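Local atomic coordinates of phage terminase large subunit (Thermus phage P7426, PDB entry 7KS4), a protein that probably acts as an ATP-driven motor that moves viral DNA into empty capsids and as an endonuclease that cuts the viral genome, this chain being its N-terminal ATPase domain. Residues Ser53-Phe58 and Asp176-Ile181; Trp190-Phe195 and Ala255-His260; Ala225-Asp228 and Arg233-Trp236. All blocks are in the same frame, centred on the assembly; numbering follows the deposited sequence.

In the fold
Following the chain from the N terminus, the first contact segment is 53-58, on helix 48-62. It meets residues 176-181 in interaction 1, across 117 intervening residues that include several strands of the central sheet. Interaction 2 follows in series: helix 190-197 receives the last ordered residues, 255-260, and closes a loop of 59 residues. Interaction 3 is nested inside that loop, where 225-228 and 233-236 meet across only four residues. Interactions 1 and 2 touch, because Ile181 on strand 178-183 packs against Trp190, Phe191 and Phe194. Interaction 1 ties a helix to the sheet. Interaction 2 ties the end of the ordered chain to a helix, and interaction 3 joins two short helices beyond strand 219-224.

Interaction 1 of 3, residues Ser53-Phe58 and Asp176-Ile181; sequences SVEAVF and DGWALI
Glu55 OE1 stands above the plane of the Trp178 indole, over its outer CZ2-CH2 side, 4.0 Å from Trp178 CH2, and has two further partners, both arginines. Arg38 makes a salt bridge to it, and Arg10 adds a weak hydrogen bond. The second oxygen, OE2, is hydrogen-bonded to His31. With partners on both oxygens, the buried carboxylate has its rotation fixed. The neighbouring arginine would be expected to favour its charged form. The carboxylate and indole planes are perpendicular, at 90°. The Glu55 chain bends at chi2 (-82°), which folds the acid back toward the indole. Its CB also touches the ring, 3.9 Å from Trp178 CH2. Trp178 CG sits between its own backbone N and carbonyl carbon (chi1 58°), and the six-membered ring reaches out toward the helix. Arg38 also makes a cation-pi contact with Trp178. Glu59, one turn further along the helix, accepts a hydrogen bond from Trp178 NE1. Two residues along the strand, Leu180 adds a looser apolar contact, its CD2 lying 4.3 Å from Glu55 CG. No hydrogen bond links the two segments directly. Helix 48-62 starts at Lys48 and Ser49 of the ADP and magnesium site, and strand 178-183 lies between strands 150-153 and 37-42. Such packing of the helix after the phosphate-binding loop on the central parallel strands is typical of the P-loop ATPase fold.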
loop_
_atom_site.group_PDB
_atom_site.type_symbol
_atom_site.label_atom_id
_atom_site.label_comp_id
_atom_site.label_asym_id
_atom_site.label_seq_id
_atom_site.Cartn_x
_atom_site.Cartn_y
_atom_site.Cartn_z
ATOM N N SER A 53 -0.057 3.343 -4.548
ATOM C CA SER A 53 -0.996 4.170 -5.300
ATOM C C SER A 53 -1.362 3.506 -6.620
ATOM O O SER A 53 -2.530 3.522 -7.030
ATOM C CB SER A 53 -0.410 5.567 -5.529
ATOM O OG SER A 53 0.570 5.573 -6.559
ATOM N N VAL A 54 -0.384 2.884 -7.285
ATOM C CA VAL A 54 -0.664 2.189 -8.540
ATOM C C VAL A 54 -1.648 1.053 -8.316
ATOM O O VAL A 54 -2.544 0.821 -9.137
ATOM C CB VAL A 54 0.643 1.682 -9.172
ATOM C CG1 VAL A 54 0.356 0.792 -10.387
ATOM C CG2 VAL A 54 1.506 2.874 -9.580
ATOM N N GLU A 55 -1.482 0.306 -7.219
ATOM C CA GLU A 55 -2.409 -0.783 -6.914
ATOM C C GLU A 55 -3.833 -0.267 -6.769
ATOM O O GLU A 55 -4.779 -0.862 -7.301
ATOM C CB GLU A 55 -1.971 -1.505 -5.635
ATOM C CG GLU A 55 -0.669 -2.290 -5.774
ATOM C CD GLU A 55 -0.868 -3.660 -6.391
ATOM O OE1 GLU A 55 -1.977 -4.219 -6.271
ATOM O OE2 GLU A 55 0.087 -4.178 -7.010
ATOM N N ALA A 56 -4.006 0.843 -6.052
ATOM C CA ALA A 56 -5.334 1.419 -5.863
ATOM C C ALA A 56 -5.936 1.882 -7.183
ATOM O O ALA A 56 -7.112 1.622 -7.463
ATOM C CB ALA A 56 -5.256 2.574 -4.870
ATOM N N VAL A 57 -5.149 2.577 -8.010
ATOM C CA VAL A 57 -5.656 3.042 -9.299
ATOM C C VAL A 57 -6.176 1.869 -10.115
ATOM O O VAL A 57 -7.270 1.923 -10.692
ATOM C CB VAL A 57 -4.568 3.808 -10.075
ATOM C CG1 VAL A 57 -5.099 4.203 -11.451
ATOM C CG2 VAL A 57 -4.117 5.043 -9.320
ATOM N N PHE A 58 -5.389 0.795 -10.191
ATOM C CA PHE A 58 -5.793 -0.364 -10.975
ATOM C C PHE A 58 -7.133 -0.916 -10.495
ATOM O O PHE A 58 -8.041 -1.165 -11.298
ATOM C CB PHE A 58 -4.706 -1.433 -10.909
ATOM C CG PHE A 58 -5.026 -2.655 -11.712
ATOM C CD1 PHE A 58 -4.972 -2.618 -13.094
ATOM C CD2 PHE A 58 -5.391 -3.832 -11.086
ATOM C CE1 PHE A 58 -5.276 -3.737 -13.841
ATOM C CE2 PHE A 58 -5.693 -4.954 -11.826
ATOM C CZ PHE A 58 -5.629 -4.904 -13.207
ATOM N N ASP A 176 -13.309 -11.410 0.708
ATOM C CA ASP A 176 -12.003 -11.996 0.437
ATOM C C ASP A 176 -11.086 -10.957 -0.202
ATOM O O ASP A 176 -10.425 -11.202 -1.216
ATOM C CB ASP A 176 -12.133 -13.237 -0.444
ATOM C CG ASP A 176 -10.899 -14.115 -0.395
ATOM O OD1 ASP A 176 -10.541 -14.697 -1.441
ATOM O OD2 ASP A 176 -10.291 -14.224 0.692
ATOM N N GLY A 177 -11.074 -9.766 0.394
ATOM C CA GLY A 177 -10.254 -8.686 -0.115
ATOM C C GLY A 177 -8.798 -8.832 0.280
ATOM O O GLY A 177 -8.433 -9.624 1.154
ATOM N N TRP A 178 -7.953 -8.050 -0.382
ATOM C CA TRP A 178 -6.520 -8.128 -0.165
ATOM C C TRP A 178 -6.024 -6.920 0.612
ATOM O O TRP A 178 -6.671 -5.873 0.678
ATOM C CB TRP A 178 -5.749 -8.263 -1.484
ATOM C CG TRP A 178 -5.920 -7.180 -2.536
ATOM C CD1 TRP A 178 -6.665 -7.272 -3.682
ATOM C CD2 TRP A 178 -5.291 -5.889 -2.572
ATOM N NE1 TRP A 178 -6.542 -6.123 -4.421
ATOM C CE2 TRP A 178 -5.705 -5.256 -3.765
ATOM C CE3 TRP A 178 -4.423 -5.202 -1.712
ATOM C CZ2 TRP A 178 -5.304 -3.971 -4.105
ATOM C CZ3 TRP A 178 -4.018 -3.932 -2.055
ATOM C CH2 TRP A 178 -4.453 -3.327 -3.248
ATOM N N ALA A 179 -4.864 -7.104 1.232
ATOM C CA ALA A 179 -4.234 -6.075 2.036
ATOM C C ALA A 179 -2.798 -5.946 1.580
ATOM O O ALA A 179 -2.116 -6.960 1.387
ATOM C CB ALA A 179 -4.277 -6.408 3.527
ATOM N N LEU A 180 -2.361 -4.707 1.399
ATOM C CA LEU A 180 -0.960 -4.363 1.200
ATOM C C LEU A 180 -0.500 -3.599 2.438
ATOM O O LEU A 180 -0.941 -2.473 2.679
ATOM C CB LEU A 180 -0.785 -3.541 -0.072
ATOM C CG LEU A 180 0.618 -3.034 -0.375
ATOM C CD1 LEU A 180 1.628 -4.175 -0.475
ATOM C CD2 LEU A 180 0.566 -2.221 -1.667
ATOM N N ILE A 181 0.383 -4.219 3.216
ATOM C CA ILE A 181 0.784 -3.744 4.536
ATOM C C ILE A 181 2.240 -3.331 4.425
ATOM O O ILE A 181 3.124 -4.186 4.304
ATOM C CB ILE A 181 0.580 -4.829 5.599
ATOM C CG1 ILE A 181 -0.886 -5.286 5.579
ATOM C CG2 ILE A 181 0.985 -4.332 6.987
ATOM C CD1 ILE A 181 -1.156 -6.526 6.417
#

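Interaction 2 of 3, residues Trp190-Phe195 and Ala255-His260; sequences WFYEFF and AEFVSH
Tyr192 and Phe257 bring the backbones closest, with CA atoms 7.1 Å apart, as the irregular last ordered segment passes one side of helix 190-197. The chain leaves helix 246-252 and turns at Ala255, which has positive phi. Two residues later the Phe257 side chain enters between three aromatic side chains of the helix. Phe257 CE1 comes down on the helix backbone, 3.5 Å from Tyr192 CA. Tyr192 meets one face of the Phe257 ring edge-on, with CD1 off centre toward the rim, 3.7 Å from Phe257 CG. The planes are 60° apart, an edge-to-face pair. Tyr192, Phe195 and Phe257 form an aromatic cluster between the last ordered residues and helix 190-197, beside strand 37-42 of the P-loop ATPase sheet. On the Phe195 side, Phe257 CE2 lies over one face of the Phe195 ring, offset from its centre, 3.7 Å from CD2 of Phe195. These two rings are inclined by 51°. Phe191 approaches differently: its CD2 lies near the plane of Phe257, at the ring edge, 3.8 Å from Phe257 CE1. Phe191 and Phe195 are one turn apart, each with CG trans to the backbone N. The end of the Phe191 ring reaches Phe257 although its CB does not point there. Cys41 of strand 37-42 touches Phe191, Phe195 and Phe257 alike. The Tyr192 hydroxyl is hydrogen-bonded to Pro208 O.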
loop_
_atom_site.group_PDB
_atom_site.type_symbol
_atom_site.label_atom_id
_atom_site.label_comp_id
_atom_site.label_asym_id
_atom_site.label_seq_id
_atom_site.Cartn_x
_atom_site.Cartn_y
_atom_site.Cartn_z
ATOM N N TRP A 190 3.381 -6.306 15.898
ATOM C CA TRP A 190 2.531 -7.087 15.007
ATOM C C TRP A 190 3.027 -7.052 13.566
ATOM O O TRP A 190 2.872 -8.038 12.839
ATOM C CB TRP A 190 1.082 -6.595 15.087
ATOM C CG TRP A 190 0.817 -5.326 14.344
ATOM C CD1 TRP A 190 1.005 -4.054 14.799
ATOM C CD2 TRP A 190 0.300 -5.208 13.017
ATOM N NE1 TRP A 190 0.635 -3.147 13.833
ATOM C CE2 TRP A 190 0.194 -3.830 12.731
ATOM C CE3 TRP A 190 -0.089 -6.131 12.043
ATOM C CZ2 TRP A 190 -0.277 -3.352 11.507
ATOM C CZ3 TRP A 190 -0.566 -5.654 10.827
ATOM C CH2 TRP A 190 -0.655 -4.277 10.572
ATOM N N PHE A 191 3.632 -5.939 13.134
ATOM C CA PHE A 191 4.115 -5.852 11.758
ATOM C C PHE A 191 5.243 -6.842 11.513
ATOM O O PHE A 191 5.336 -7.436 10.432
ATOM C CB PHE A 191 4.569 -4.426 11.457
ATOM C CG PHE A 191 5.161 -4.248 10.090
ATOM C CD1 PHE A 191 4.346 -4.138 8.978
ATOM C CD2 PHE A 191 6.536 -4.165 9.921
ATOM C CE1 PHE A 191 4.887 -3.968 7.719
ATOM C CE2 PHE A 191 7.085 -3.990 8.658
ATOM C CZ PHE A 191 6.258 -3.888 7.556
ATOM N N TYR A 192 6.107 -7.033 12.514
ATOM C CA TYR A 192 7.144 -8.055 12.430
ATOM C C TYR A 192 6.541 -9.447 12.284
ATOM O O TYR A 192 7.009 -10.257 11.476
ATOM C CB TYR A 192 8.025 -7.980 13.677
ATOM C CG TYR A 192 8.862 -9.207 13.914
ATOM C CD1 TYR A 192 9.904 -9.543 13.052
ATOM C CD2 TYR A 192 8.618 -10.033 15.005
ATOM C CE1 TYR A 192 10.677 -10.678 13.273
ATOM C CE2 TYR A 192 9.379 -11.162 15.234
ATOM C CZ TYR A 192 10.410 -11.478 14.371
ATOM O OH TYR A 192 11.162 -12.606 14.609
ATOM N N GLU A 193 5.510 -9.746 13.074
ATOM C CA GLU A 193 4.863 -11.050 12.986
ATOM C C GLU A 193 4.289 -11.283 11.598
ATOM O O GLU A 193 4.499 -12.344 10.998
ATOM C CB GLU A 193 3.769 -11.153 14.041
ATOM C CG GLU A 193 4.308 -10.961 15.429
ATOM C CD GLU A 193 3.239 -10.848 16.471
ATOM O OE1 GLU A 193 2.046 -10.692 16.117
ATOM O OE2 GLU A 193 3.611 -10.922 17.657
ATOM N N PHE A 194 3.547 -10.303 11.077
ATOM C CA PHE A 194 2.944 -10.449 9.756
ATOM C C PHE A 194 4.008 -10.560 8.683
ATOM O O PHE A 194 3.862 -11.335 7.728
ATOM C CB PHE A 194 2.012 -9.274 9.467
ATOM C CG PHE A 194 0.603 -9.496 9.930
ATOM C CD1 PHE A 194 0.351 -10.078 11.162
ATOM C CD2 PHE A 194 -0.469 -9.119 9.141
ATOM C CE1 PHE A 194 -0.942 -10.287 11.596
ATOM C CE2 PHE A 194 -1.771 -9.326 9.571
ATOM C CZ PHE A 194 -2.007 -9.908 10.802
ATOM N N PHE A 195 5.087 -9.788 8.817
ATOM C CA PHE A 195 6.196 -9.908 7.878
ATOM C C PHE A 195 6.710 -11.340 7.834
ATOM O O PHE A 195 6.882 -11.924 6.757
ATOM C CB PHE A 195 7.319 -8.951 8.265
ATOM C CG PHE A 195 8.531 -9.084 7.399
ATOM C CD1 PHE A 195 8.633 -8.374 6.219
ATOM C CD2 PHE A 195 9.550 -9.952 7.743
ATOM C CE1 PHE A 195 9.748 -8.506 5.412
ATOM C CE2 PHE A 195 10.659 -10.089 6.938
ATOM C CZ PHE A 195 10.754 -9.366 5.769
ATOM N N ALA A 255 15.947 -1.036 7.324
ATOM C CA ALA A 255 14.706 -1.804 7.406
ATOM C C ALA A 255 14.881 -3.005 8.333
ATOM O O ALA A 255 14.317 -4.079 8.108
ATOM C CB ALA A 255 14.229 -2.245 6.019
ATOM N N GLU A 256 15.662 -2.814 9.397
ATOM C CA GLU A 256 15.967 -3.886 10.331
ATOM C C GLU A 256 14.929 -3.943 11.441
ATOM O O GLU A 256 14.433 -2.909 11.907
ATOM C CB GLU A 256 17.360 -3.707 10.936
ATOM C CG GLU A 256 18.475 -3.894 9.934
ATOM C CD GLU A 256 19.848 -3.684 10.532
ATOM O OE1 GLU A 256 20.007 -3.849 11.760
ATOM O OE2 GLU A 256 20.767 -3.342 9.765
ATOM N N PHE A 257 14.592 -5.169 11.835
ATOM C CA PHE A 257 13.752 -5.432 12.995
ATOM C C PHE A 257 14.661 -5.564 14.210
ATOM O O PHE A 257 15.410 -6.539 14.324
ATOM C CB PHE A 257 12.950 -6.715 12.808
ATOM C CG PHE A 257 11.871 -6.635 11.772
ATOM C CD1 PHE A 257 10.657 -6.043 12.070
ATOM C CD2 PHE A 257 12.046 -7.211 10.523
ATOM C CE1 PHE A 257 9.641 -5.996 11.130
ATOM C CE2 PHE A 257 11.041 -7.173 9.583
ATOM C CZ PHE A 257 9.829 -6.566 9.888
ATOM N N VAL A 258 14.589 -4.600 15.123
ATOM C CA VAL A 258 15.476 -4.548 16.278
ATOM C C VAL A 258 14.631 -4.571 17.546
ATOM O O VAL A 258 13.631 -3.851 17.645
ATOM C CB VAL A 258 16.377 -3.300 16.237
ATOM C CG1 VAL A 258 17.149 -3.248 14.925
ATOM C CG2 VAL A 258 15.557 -2.036 16.399
ATOM N N SER A 259 15.037 -5.393 18.511
ATOM C CA SER A 259 14.373 -5.442 19.811
ATOM C C SER A 259 14.698 -4.174 20.591
ATOM O O SER A 259 15.822 -4.007 21.078
ATOM C CB SER A 259 14.814 -6.687 20.575
ATOM O OG SER A 259 16.214 -6.681 20.789
ATOM N N HIS A 260 13.721 -3.279 20.715
ATOM C CA HIS A 260 13.922 -2.009 21.409
ATOM C C HIS A 260 14.350 -2.249 22.855
ATOM O O HIS A 260 14.213 -1.374 23.711
ATOM C CB HIS A 260 12.643 -1.162 21.371
ATOM C CG HIS A 260 12.320 -0.611 20.014
ATOM N ND1 HIS A 260 11.448 0.440 19.825
ATOM C CD2 HIS A 260 12.751 -0.967 18.780
ATOM C CE1 HIS A 260 11.356 0.709 18.534
ATOM N NE2 HIS A 260 12.138 -0.131 17.879
#

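Interaction 3 of 3, residues Ala225-Asp228 and Arg233-Trp236; sequences ASWD and RREW
Trp227 and Arg234 pair through both their alkyl and their flat parts. The bases of the side chains meet first, with Trp227 CB 3.7 Å from Arg234 CB. Arg234 CG then passes beside the start of the indole, and the charged end lies over its five-membered ring. Arg234 CZ is 4.9 Å from the centroid of that ring and only 13° off its normal, which makes a cation-pi contact. The guanidinium is not laid flat on the indole. Its plane is tilted by 62°, and NE approaches the ring, 3.9 Å from Trp227 CD1. Arg234 is extended from CG to NE, which carries the group out along the indole face. On the opposite face Ala225 CB sits 3.4 Å above the indole plane, toward the rim. The indole is thus held between a methyl group and an arginine. Next comes the start of the short helix. Ala225 is its N-cap residue. A bond of 2.8 Å ties its backbone N to Asp228 OD2, three residues on, and meets the oxygen from above the carboxylate plane. Further out, Ser226 OG is hydrogen-bonded to the backbone oxygen of Arg44, and Arg233 NH1 to Gln45 of the ADP pocket. Helix 226-229 directly follows strand 219-224, an outermost strand of the sheet. From helix 226-229, Trp227 packs on helix 234-239, touching Tyr237 and Met238, and its ring also meets Phe249 of helix 246-252.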
loop_
_atom_site.group_PDB
_atom_site.type_symbol
_atom_site.label_atom_id
_atom_site.label_comp_id
_atom_site.label_asym_id
_atom_site.label_seq_id
_atom_site.Cartn_x
_atom_site.Cartn_y
_atom_site.Cartn_z
ATOM N N ALA A 225 16.455 -2.550 2.129
ATOM C CA ALA A 225 16.999 -1.324 2.677
ATOM C C ALA A 225 16.921 -0.219 1.630
ATOM O O ALA A 225 16.777 -0.469 0.433
ATOM C CB ALA A 225 18.452 -1.530 3.114
ATOM N N SER A 226 17.014 1.023 2.096
ATOM C CA SER A 226 17.019 2.141 1.163
ATOM C C SER A 226 18.104 1.965 0.108
ATOM O O SER A 226 17.894 2.275 -1.073
ATOM C CB SER A 226 17.212 3.448 1.924
ATOM O OG SER A 226 16.252 3.559 2.960
ATOM N N TRP A 227 19.263 1.441 0.508
ATOM C CA TRP A 227 20.373 1.290 -0.422
ATOM C C TRP A 227 20.251 0.050 -1.294
ATOM O O TRP A 227 21.016 -0.080 -2.255
ATOM C CB TRP A 227 21.700 1.263 0.337
ATOM C CG TRP A 227 21.763 0.237 1.415
ATOM C CD1 TRP A 227 21.970 -1.100 1.261
ATOM C CD2 TRP A 227 21.628 0.465 2.824
ATOM N NE1 TRP A 227 21.970 -1.722 2.488
ATOM C CE2 TRP A 227 21.765 -0.781 3.462
ATOM C CE3 TRP A 227 21.404 1.603 3.606
ATOM C CZ2 TRP A 227 21.684 -0.923 4.845
ATOM C CZ3 TRP A 227 21.331 1.459 4.978
ATOM C CH2 TRP A 227 21.471 0.207 5.582
ATOM N N ASP A 228 19.323 -0.862 -0.987
ATOM C CA ASP A 228 18.982 -1.906 -1.947
ATOM C C ASP A 228 18.276 -1.318 -3.163
ATOM O O ASP A 228 18.482 -1.786 -4.290
ATOM C CB ASP A 228 18.094 -2.974 -1.300
ATOM C CG ASP A 228 18.831 -3.806 -0.266
ATOM O OD1 ASP A 228 20.038 -4.066 -0.456
ATOM O OD2 ASP A 228 18.196 -4.204 0.735
ATOM N N ARG A 233 23.306 5.648 -3.381
ATOM C CA ARG A 233 23.162 6.434 -2.163
ATOM C C ARG A 233 23.689 5.712 -0.935
ATOM O O ARG A 233 23.611 6.259 0.171
ATOM C CB ARG A 233 21.690 6.788 -1.928
ATOM C CG ARG A 233 21.067 7.645 -3.011
ATOM C CD ARG A 233 19.586 7.896 -2.731
ATOM N NE ARG A 233 18.904 8.506 -3.869
ATOM C CZ ARG A 233 17.584 8.611 -3.987
ATOM N NH1 ARG A 233 16.788 8.144 -3.036
ATOM N NH2 ARG A 233 17.056 9.177 -5.062
ATOM N N ARG A 234 24.192 4.487 -1.090
ATOM C CA ARG A 234 24.595 3.709 0.076
ATOM C C ARG A 234 25.604 4.475 0.921
ATOM O O ARG A 234 25.472 4.550 2.148
ATOM C CB ARG A 234 25.174 2.362 -0.358
ATOM C CG ARG A 234 25.399 1.415 0.802
ATOM C CD ARG A 234 26.022 0.094 0.371
ATOM N NE ARG A 234 25.889 -0.908 1.422
ATOM C CZ ARG A 234 26.688 -1.004 2.480
ATOM N NH1 ARG A 234 27.705 -0.161 2.644
ATOM N NH2 ARG A 234 26.470 -1.952 3.382
ATOM N N GLU A 235 26.630 5.048 0.284
ATOM C CA GLU A 235 27.659 5.736 1.060
ATOM C C GLU A 235 27.074 6.935 1.798
ATOM O O GLU A 235 27.409 7.179 2.964
ATOM C CB GLU A 235 28.819 6.166 0.163
ATOM C CG GLU A 235 29.975 6.841 0.920
ATOM C CD GLU A 235 30.683 5.929 1.928
ATOM O OE1 GLU A 235 30.619 4.693 1.779
ATOM O OE2 GLU A 235 31.322 6.455 2.871
ATOM N N TRP A 236 26.180 7.684 1.152
ATOM C CA TRP A 236 25.548 8.804 1.840
ATOM C C TRP A 236 24.765 8.323 3.059
ATOM O O TRP A 236 24.876 8.905 4.144
ATOM C CB TRP A 236 24.644 9.582 0.886
ATOM C CG TRP A 236 23.924 10.701 1.574
ATOM C CD1 TRP A 236 24.434 11.927 1.909
ATOM C CD2 TRP A 236 22.568 10.694 2.030
ATOM N NE1 TRP A 236 23.474 12.683 2.543
ATOM C CE2 TRP A 236 22.321 11.949 2.628
ATOM C CE3 TRP A 236 21.536 9.752 1.989
ATOM C CZ2 TRP A 236 21.083 12.284 3.173
ATOM C CZ3 TRP A 236 20.309 10.086 2.539
ATOM C CH2 TRP A 236 20.092 11.344 3.113
#